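Local structure of sialidase B (Streptococcus pneumoniae serotype 4, 4XJW) at residues Tyr205-Thr210 against Tyr613-Ile618; Leu220-Ala225 against Ile288-Val293; Gly627-Lys632 against Asn645-Ile650. The protein cleaves alpha-linked terminal sialic acid residues from oligosaccharides, glycoproteins and glycolipids, acting as an intramolecular trans-sialidase. The protein carries 1 engineered substitution. All coordinates share one frame; numbering follows the deposited sequence.

Overall arrangement
All three contacts are buried, and they differ in chemistry rather than in exposure. Contact 1, whose centre lies about 4 Å from the chain centre, joins strand 205-213 to strand 616-620 and the loop leading into it through a cation-pi pair, apolar contacts and a bridging water. Contact 2 sets strand 219-226, neighbour of 205-213 in the same sheet, against strand 286-294 of another sheet, mainly through polar side chains. Contact 3 is regular antiparallel pairing within the sheet that also holds 616-620, and it buries the largest surface, 580 Å². Contacts 1 and 2 meet at the Thr210 and Ser222 hydroxyls, contacts 1 and 3 at the Arg207-Glu631 salt bridge; contacts 2 and 3 meet through van der Waals packing.

Contact 1 (Tyr205-Thr210 against Tyr613-Ile618); sequences YFRIPT and YAYSAI
The guanidinium of Arg207 overlaps one face of the Tyr615 ring, but presents an edge to it rather than lying flat. Its NH2 comes within 3.4 Å of Tyr615 CD1, displaced toward the ring rim, and the two planes stand 75° apart. With Arg207 CZ 4.8 Å from the Tyr615 ring centroid and 14° off the ring normal, the pair qualifies as a cation-pi interaction. Bends at chi2 and chi3 (the latter 65°) bring the guanidinium nearer to the tyrosine than the start of the side chain would suggest. Ile208 runs alongside the same ring, its CD1 3.6 Å from Tyr615 CD2, and also lies over a face of the Arg207 guanidinium. Farther along, Ala617 CB fits 3.5 Å from Pro209 O, while water 1 donates to Pro209 O at 2.8 Å and to Ser616 O at 2.7 Å, tying two carbonyls that cannot bond each other. Arg207 probably binds substrate and Tyr615 is probably the nucleophile, as in related sialidases; the Tyr615 hydroxyl is hydrogen-bonded to Glu503, and Glu631 is a second partner of Arg207. The contact thus lies in the probable catalytic centre of the beta-propeller fold expected of this family. Strand 205-213, at the edge of one propeller sheet, meets edge strand 616-620 of another and the loop leading into it; strand 219-226 flanks the former and strand 626-631 the latter.

Contact 2 (Leu220-Ala225 against Ile288-Val293); sequences LSSIDA and IDSSIV
Ser222 and Ser290 point their hydroxyls at each other across two antiparallel strands, whose axes run at 173° and come no closer than 6.6 Å. That spacing exceeds normal sheet pairing, and side chains fill the gap. The two OG atoms are 2.8 Å apart and hydrogen-bonded; each serine places OG between its backbone N and carbonyl carbon (chi1 near 65° in both), which turns the hydroxyls inward. Ser222 OG also bonds Thr210 OG1. At one end, the side chains of Leu220 and Ile292 cross at about a right angle, with Leu220 CD2 3.8 Å from Ile292 CD1. That same Ile292 methyl packs 3.5 Å from Ser222 OG. At the other end, the Asp224 carboxylate reaches the opposite backbone: OD1 takes the Asp289 N-H through its syn lone pair at 3.1 Å, with a bent N-H...O angle of 147°. Water 2 donates to Asp224 OD1 at 2.7 Å and accepts from Ser290 N at 3.0 Å, extending the grip by one residue. The Asp224 OD2 atom is salt-bridged to Arg226 and passes 3.5 Å from Ile288 CG1. Two separate sheets of the propeller are thus joined mostly by polar side chains and a water, with one apolar contact at the Leu220 end. The carboxylates of Asp224 and Asp289 are like charges near each other, and Arg226 may ease their repulsion.

Contact 3 (Gly627-Lys632 against Asn645-Ile650); sequences GVLFEK and NVVQYI
Val628 and Ile650 open a run of regular antiparallel pairing, exchanging two backbone hydrogen bonds: Val628 N to Ile650 O at 3.0 Å and Ile650 N to Val628 O at 2.9 Å. Phe630 and Gln648 form the second hydrogen-bonded pair, and Lys632 N reaches Val646 O at 2.8 Å just past the strand end. All five N-H...O angles lie between 161° and 167°. The non-hydrogen-bonded pair Leu629-Tyr649 lies between the two bonded pairs, and Glu631-Val647 between Phe630-Gln648 and the Lys632-Val646 bond. Here CA-H...O contacts accompany the close CA atoms, the shortest being Tyr649 CA to Val628 O at 3.2 Å.

Apolar packing clothes both faces of the pair. On one, Leu629 CD1 lies 3.8 Å from Val647 CG1 and equally close to Tyr649 CB, and Glu631 touches Val647 CG2 through its CG methylene. On this face too the Tyr649 ring extends past Val628 to the bare backbone of Gly627, where its OH is 3.6 Å from the Gly627 CA. On the other, Ile650 CG1 packs against Val628 CB and, more loosely, near Phe630 CE1.

Among the polar side chains, Gln648 directs its amide back toward the chain before the strand, NE2 donating in the amide plane to Asn645 O at 3.3 Å, while OE1 accepts from Trp96. Lys632 CD lies 3.5 Å from Gln648 OE1; the ammonium group forms a salt bridge with Asp607, and Lys632 makes a cation-pi contact with Trp96.

Glu631 sends its carboxylate elsewhere: OE2 to Arg207 NE and the Ile208 N-H, OE1 to the Tyr615 N-H. The pairing sets the backbone from which Glu631 extends, and these bonds are consistent with its orienting a probable substrate-binding arginine and the backbone of the probable nucleophile.

Contact 1 (Tyr205-Thr210 against Tyr613-Ile618)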
# COMPACT_ATOMS: atom_id res chain seq x y z
N TYR A 205 -0.52 -3.94 7.72
CA TYR A 205 -0.96 -3.41 6.41
C TYR A 205 -0.01 -2.33 5.91
O TYR A 205 0.62 -1.64 6.71
CB TYR A 205 -2.40 -2.87 6.50
CG TYR A 205 -3.32 -3.89 7.12
CD1 TYR A 205 -3.86 -4.93 6.35
CD2 TYR A 205 -3.57 -3.88 8.48
CE1 TYR A 205 -4.67 -5.90 6.92
CE2 TYR A 205 -4.37 -4.84 9.07
CZ TYR A 205 -4.91 -5.84 8.29
OH TYR A 205 -5.68 -6.79 8.90
N PHE A 206 0.09 -2.21 4.59
CA PHE A 206 0.96 -1.20 3.98
C PHE A 206 0.26 -0.60 2.79
O PHE A 206 -0.50 -1.28 2.10
CB PHE A 206 2.29 -1.82 3.53
CG PHE A 206 3.07 -2.40 4.66
CD1 PHE A 206 3.88 -1.59 5.44
CD2 PHE A 206 2.94 -3.74 4.97
CE1 PHE A 206 4.56 -2.12 6.51
CE2 PHE A 206 3.65 -4.28 6.03
CZ PHE A 206 4.44 -3.47 6.81
N ARG A 207 0.50 0.69 2.57
CA ARG A 207 -0.07 1.40 1.43
C ARG A 207 0.88 2.52 1.05
O ARG A 207 1.75 2.92 1.83
CB ARG A 207 -1.46 2.01 1.73
CG ARG A 207 -2.67 1.04 1.59
CD ARG A 207 -3.90 1.74 0.97
NE ARG A 207 -3.72 2.17 -0.41
CZ ARG A 207 -4.55 2.99 -1.06
NH1 ARG A 207 -5.62 3.48 -0.44
NH2 ARG A 207 -4.31 3.34 -2.35
N ILE A 208 0.70 3.03 -0.16
CA ILE A 208 1.37 4.25 -0.63
C ILE A 208 2.90 4.09 -0.75
O ILE A 208 3.65 4.78 -0.07
CB ILE A 208 1.05 5.49 0.26
CG1 ILE A 208 -0.38 5.48 0.80
CG2 ILE A 208 1.26 6.76 -0.54
CD1 ILE A 208 -1.47 5.46 -0.28
N PRO A 209 3.36 3.20 -1.63
CA PRO A 209 4.79 2.93 -1.78
C PRO A 209 5.51 4.04 -2.54
O PRO A 209 4.91 4.71 -3.40
CB PRO A 209 4.82 1.68 -2.65
CG PRO A 209 3.54 1.75 -3.45
CD PRO A 209 2.54 2.34 -2.51
N THR A 210 6.79 4.21 -2.23
CA THR A 210 7.67 5.11 -2.98
C THR A 210 8.99 4.38 -3.27
O THR A 210 9.33 3.40 -2.60
CB THR A 210 7.96 6.44 -2.25
OG1 THR A 210 9.00 6.24 -1.28
CG2 THR A 210 6.69 7.00 -1.56
N TYR A 613 -4.33 -3.30 -9.48
CA TYR A 613 -3.15 -2.46 -9.55
C TYR A 613 -3.56 -1.05 -9.16
O TYR A 613 -4.39 -0.44 -9.84
CB TYR A 613 -2.59 -2.46 -10.98
CG TYR A 613 -1.20 -1.85 -11.12
CD1 TYR A 613 -1.01 -0.48 -11.31
CD2 TYR A 613 -0.08 -2.67 -11.10
CE1 TYR A 613 0.30 0.05 -11.47
CE2 TYR A 613 1.20 -2.16 -11.26
CZ TYR A 613 1.38 -0.80 -11.43
OH TYR A 613 2.68 -0.36 -11.58
N ALA A 614 -3.01 -0.54 -8.07
CA ALA A 614 -3.45 0.75 -7.56
C ALA A 614 -2.30 1.75 -7.50
O ALA A 614 -1.73 2.07 -8.54
CB ALA A 614 -4.19 0.61 -6.21
N TYR A 615 -1.96 2.26 -6.33
CA TYR A 615 -0.85 3.19 -6.24
C TYR A 615 0.46 2.47 -6.54
O TYR A 615 0.59 1.25 -6.32
CB TYR A 615 -0.75 3.87 -4.87
CG TYR A 615 -1.75 4.97 -4.60
CD1 TYR A 615 -3.06 4.89 -5.07
CD2 TYR A 615 -1.40 6.08 -3.85
CE1 TYR A 615 -3.97 5.90 -4.79
CE2 TYR A 615 -2.31 7.08 -3.57
CZ TYR A 615 -3.59 6.97 -4.03
OH TYR A 615 -4.51 7.97 -3.75
N SER A 616 1.42 3.22 -7.06
CA SER A 616 2.65 2.62 -7.53
C SER A 616 3.84 3.55 -7.42
O SER A 616 3.72 4.77 -7.36
CB SER A 616 2.48 2.14 -8.97
OG SER A 616 2.38 3.25 -9.85
N ALA A 617 5.01 2.92 -7.40
CA ALA A 617 6.28 3.61 -7.38
C ALA A 617 7.18 2.99 -8.45
O ALA A 617 7.28 1.75 -8.56
CB ALA A 617 6.91 3.48 -6.00
N ILE A 618 7.82 3.84 -9.25
CA ILE A 618 8.80 3.35 -10.21
C ILE A 618 10.13 4.09 -10.12
O ILE A 618 10.18 5.30 -9.86
CB ILE A 618 8.28 3.37 -11.66
CG1 ILE A 618 7.84 4.77 -12.09
CG2 ILE A 618 7.15 2.33 -11.84
CD1 ILE A 618 7.51 4.84 -13.58
O HOH W 1 5.04 6.39 -5.59

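Contact 2 (Leu220-Ala225 against Ile288-Val293)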
# COMPACT_ATOMS: atom_id res chain seq x y z
N LEU A 220 16.12 3.60 -2.28
CA LEU A 220 15.39 3.83 -1.03
C LEU A 220 13.89 3.71 -1.30
O LEU A 220 13.41 4.11 -2.37
CB LEU A 220 15.69 5.22 -0.48
CG LEU A 220 15.11 5.63 0.88
CD1 LEU A 220 15.64 4.70 1.96
CD2 LEU A 220 15.45 7.09 1.21
N SER A 221 13.17 3.13 -0.35
CA SER A 221 11.71 3.04 -0.45
C SER A 221 11.09 3.53 0.84
O SER A 221 11.57 3.22 1.92
CB SER A 221 11.27 1.59 -0.71
OG SER A 221 9.85 1.43 -0.65
N SER A 222 10.01 4.30 0.72
CA SER A 222 9.18 4.62 1.89
C SER A 222 7.76 4.12 1.69
O SER A 222 7.36 3.76 0.57
CB SER A 222 9.20 6.11 2.24
OG SER A 222 8.63 6.91 1.22
N ILE A 223 7.00 4.06 2.79
CA ILE A 223 5.69 3.44 2.79
C ILE A 223 4.90 3.92 4.00
O ILE A 223 5.48 4.32 5.01
CB ILE A 223 5.82 1.89 2.81
CG1 ILE A 223 4.52 1.20 2.43
CG2 ILE A 223 6.21 1.37 4.18
CD1 ILE A 223 4.57 0.50 1.14
N ASP A 224 3.57 3.90 3.87
CA ASP A 224 2.68 3.99 5.03
C ASP A 224 2.61 2.62 5.67
O ASP A 224 2.19 1.66 5.03
CB ASP A 224 1.25 4.32 4.58
CG ASP A 224 1.01 5.79 4.26
OD1 ASP A 224 1.93 6.54 3.88
OD2 ASP A 224 -0.17 6.18 4.35
N ALA A 225 3.04 2.52 6.93
CA ALA A 225 2.85 1.34 7.74
C ALA A 225 1.50 1.57 8.43
O ALA A 225 1.41 2.41 9.33
CB ALA A 225 3.98 1.22 8.76
N ILE A 288 0.75 10.29 6.87
CA ILE A 288 0.17 9.66 5.69
C ILE A 288 0.72 10.30 4.43
O ILE A 288 0.92 11.51 4.41
CB ILE A 288 -1.39 9.70 5.76
CG1 ILE A 288 -2.02 9.12 4.49
CG2 ILE A 288 -1.87 11.14 6.05
CD1 ILE A 288 -3.51 8.82 4.65
N ASP A 289 1.02 9.48 3.41
CA ASP A 289 1.49 9.96 2.10
C ASP A 289 2.88 10.58 2.15
O ASP A 289 3.03 11.77 2.41
CB ASP A 289 0.49 10.93 1.45
CG ASP A 289 -0.82 10.26 1.09
OD1 ASP A 289 -0.91 9.02 1.19
OD2 ASP A 289 -1.78 10.98 0.71
N SER A 290 3.89 9.76 1.88
CA SER A 290 5.26 10.23 1.94
C SER A 290 5.88 10.45 0.56
O SER A 290 5.40 9.91 -0.45
CB SER A 290 6.14 9.27 2.76
OG SER A 290 6.27 8.01 2.13
N SER A 291 6.96 11.22 0.55
CA SER A 291 7.66 11.56 -0.69
C SER A 291 9.14 11.77 -0.38
O SER A 291 9.48 12.34 0.66
CB SER A 291 7.06 12.83 -1.32
OG SER A 291 7.47 12.93 -2.67
N ILE A 292 10.02 11.33 -1.29
CA ILE A 292 11.47 11.36 -1.08
C ILE A 292 12.21 12.13 -2.17
O ILE A 292 11.84 12.06 -3.34
CB ILE A 292 12.04 9.92 -1.04
CG1 ILE A 292 11.57 9.19 0.21
CG2 ILE A 292 13.57 9.94 -1.04
CD1 ILE A 292 11.88 7.70 0.16
N VAL A 293 13.27 12.85 -1.79
CA VAL A 293 14.19 13.42 -2.76
C VAL A 293 15.59 13.40 -2.16
O VAL A 293 15.75 13.33 -0.94
CB VAL A 293 13.76 14.86 -3.12
CG1 VAL A 293 14.20 15.82 -2.02
CG2 VAL A 293 14.38 15.28 -4.44
O HOH W 2 3.87 6.73 1.96

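Contact 3 (Gly627-Lys632 against Asn645-Ile650)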
# COMPACT_ATOMS: atom_id res chain seq x y z
N GLY A 627 12.66 -0.76 -11.39
CA GLY A 627 12.01 -1.34 -10.23
C GLY A 627 10.62 -0.74 -10.05
O GLY A 627 10.44 0.47 -10.21
N VAL A 628 9.65 -1.60 -9.74
CA VAL A 628 8.26 -1.19 -9.53
C VAL A 628 7.81 -1.75 -8.18
O VAL A 628 7.90 -2.95 -7.95
CB VAL A 628 7.33 -1.69 -10.65
CG1 VAL A 628 5.94 -1.10 -10.49
CG2 VAL A 628 7.88 -1.34 -12.03
N LEU A 629 7.38 -0.86 -7.29
CA LEU A 629 6.79 -1.26 -6.02
C LEU A 629 5.35 -0.76 -6.06
O LEU A 629 5.10 0.44 -6.19
CB LEU A 629 7.54 -0.63 -4.85
CG LEU A 629 7.05 -0.98 -3.46
CD1 LEU A 629 7.23 -2.47 -3.20
CD2 LEU A 629 7.79 -0.16 -2.41
N PHE A 630 4.40 -1.68 -5.98
CA PHE A 630 3.02 -1.29 -6.24
C PHE A 630 2.00 -2.04 -5.40
O PHE A 630 2.26 -3.16 -4.93
CB PHE A 630 2.69 -1.48 -7.73
CG PHE A 630 2.68 -2.93 -8.16
CD1 PHE A 630 3.87 -3.59 -8.47
CD2 PHE A 630 1.48 -3.63 -8.26
CE1 PHE A 630 3.87 -4.93 -8.88
CE2 PHE A 630 1.47 -4.95 -8.67
CZ PHE A 630 2.65 -5.61 -8.98
N GLU A 631 0.83 -1.43 -5.25
CA GLU A 631 -0.29 -2.05 -4.58
C GLU A 631 -0.96 -3.01 -5.55
O GLU A 631 -1.66 -2.59 -6.46
CB GLU A 631 -1.27 -0.95 -4.13
CG GLU A 631 -0.70 -0.05 -3.02
CD GLU A 631 -1.60 1.13 -2.69
OE1 GLU A 631 -2.53 1.45 -3.48
OE2 GLU A 631 -1.41 1.72 -1.60
N LYS A 632 -0.75 -4.31 -5.36
CA LYS A 632 -1.36 -5.32 -6.23
C LYS A 632 -2.77 -5.69 -5.75
O LYS A 632 -3.07 -6.84 -5.42
CB LYS A 632 -0.48 -6.57 -6.36
CG LYS A 632 -0.88 -7.43 -7.56
CD LYS A 632 -0.08 -8.71 -7.67
CE LYS A 632 -0.53 -9.52 -8.88
NZ LYS A 632 -0.04 -8.90 -10.14
N ASN A 645 0.20 -7.99 2.68
CA ASN A 645 1.25 -8.39 1.74
C ASN A 645 0.83 -8.31 0.29
O ASN A 645 1.14 -9.20 -0.53
CB ASN A 645 1.78 -9.79 2.09
CG ASN A 645 2.58 -9.81 3.37
OD1 ASN A 645 2.72 -8.80 4.05
ND2 ASN A 645 3.11 -10.98 3.72
N VAL A 646 0.15 -7.21 -0.04
CA VAL A 646 -0.24 -6.92 -1.42
C VAL A 646 0.62 -5.83 -2.07
O VAL A 646 0.56 -5.65 -3.28
CB VAL A 646 -1.73 -6.56 -1.52
CG1 VAL A 646 -2.59 -7.80 -1.29
CG2 VAL A 646 -2.08 -5.43 -0.53
N VAL A 647 1.43 -5.12 -1.27
CA VAL A 647 2.41 -4.18 -1.82
C VAL A 647 3.65 -5.02 -2.15
O VAL A 647 4.28 -5.60 -1.27
CB VAL A 647 2.77 -3.05 -0.85
CG1 VAL A 647 3.86 -2.14 -1.45
CG2 VAL A 647 1.52 -2.21 -0.51
N GLN A 648 3.94 -5.11 -3.44
CA GLN A 648 4.95 -6.03 -3.97
C GLN A 648 5.90 -5.34 -4.93
O GLN A 648 5.56 -4.33 -5.54
CB GLN A 648 4.24 -7.19 -4.68
CG GLN A 648 3.34 -7.99 -3.75
CD GLN A 648 2.61 -9.12 -4.43
OE1 GLN A 648 2.70 -9.30 -5.64
NE2 GLN A 648 1.86 -9.89 -3.63
N TYR A 649 7.11 -5.89 -5.03
CA TYR A 649 8.19 -5.32 -5.83
C TYR A 649 8.58 -6.25 -6.97
O TYR A 649 8.81 -7.46 -6.77
CB TYR A 649 9.42 -5.08 -4.93
CG TYR A 649 10.65 -4.58 -5.69
CD1 TYR A 649 10.75 -3.25 -6.04
CD2 TYR A 649 11.68 -5.45 -6.06
CE1 TYR A 649 11.87 -2.78 -6.74
CE2 TYR A 649 12.80 -4.98 -6.76
CZ TYR A 649 12.88 -3.64 -7.10
OH TYR A 649 13.96 -3.15 -7.80
N ILE A 650 8.69 -5.69 -8.18
CA ILE A 650 9.19 -6.44 -9.33
C ILE A 650 10.33 -5.69 -10.02
O ILE A 650 10.46 -4.47 -9.88
CB ILE A 650 8.08 -6.76 -10.35
CG1 ILE A 650 7.45 -5.46 -10.88
CG2 ILE A 650 7.01 -7.68 -9.74
CD1 ILE A 650 6.51 -5.67 -12.05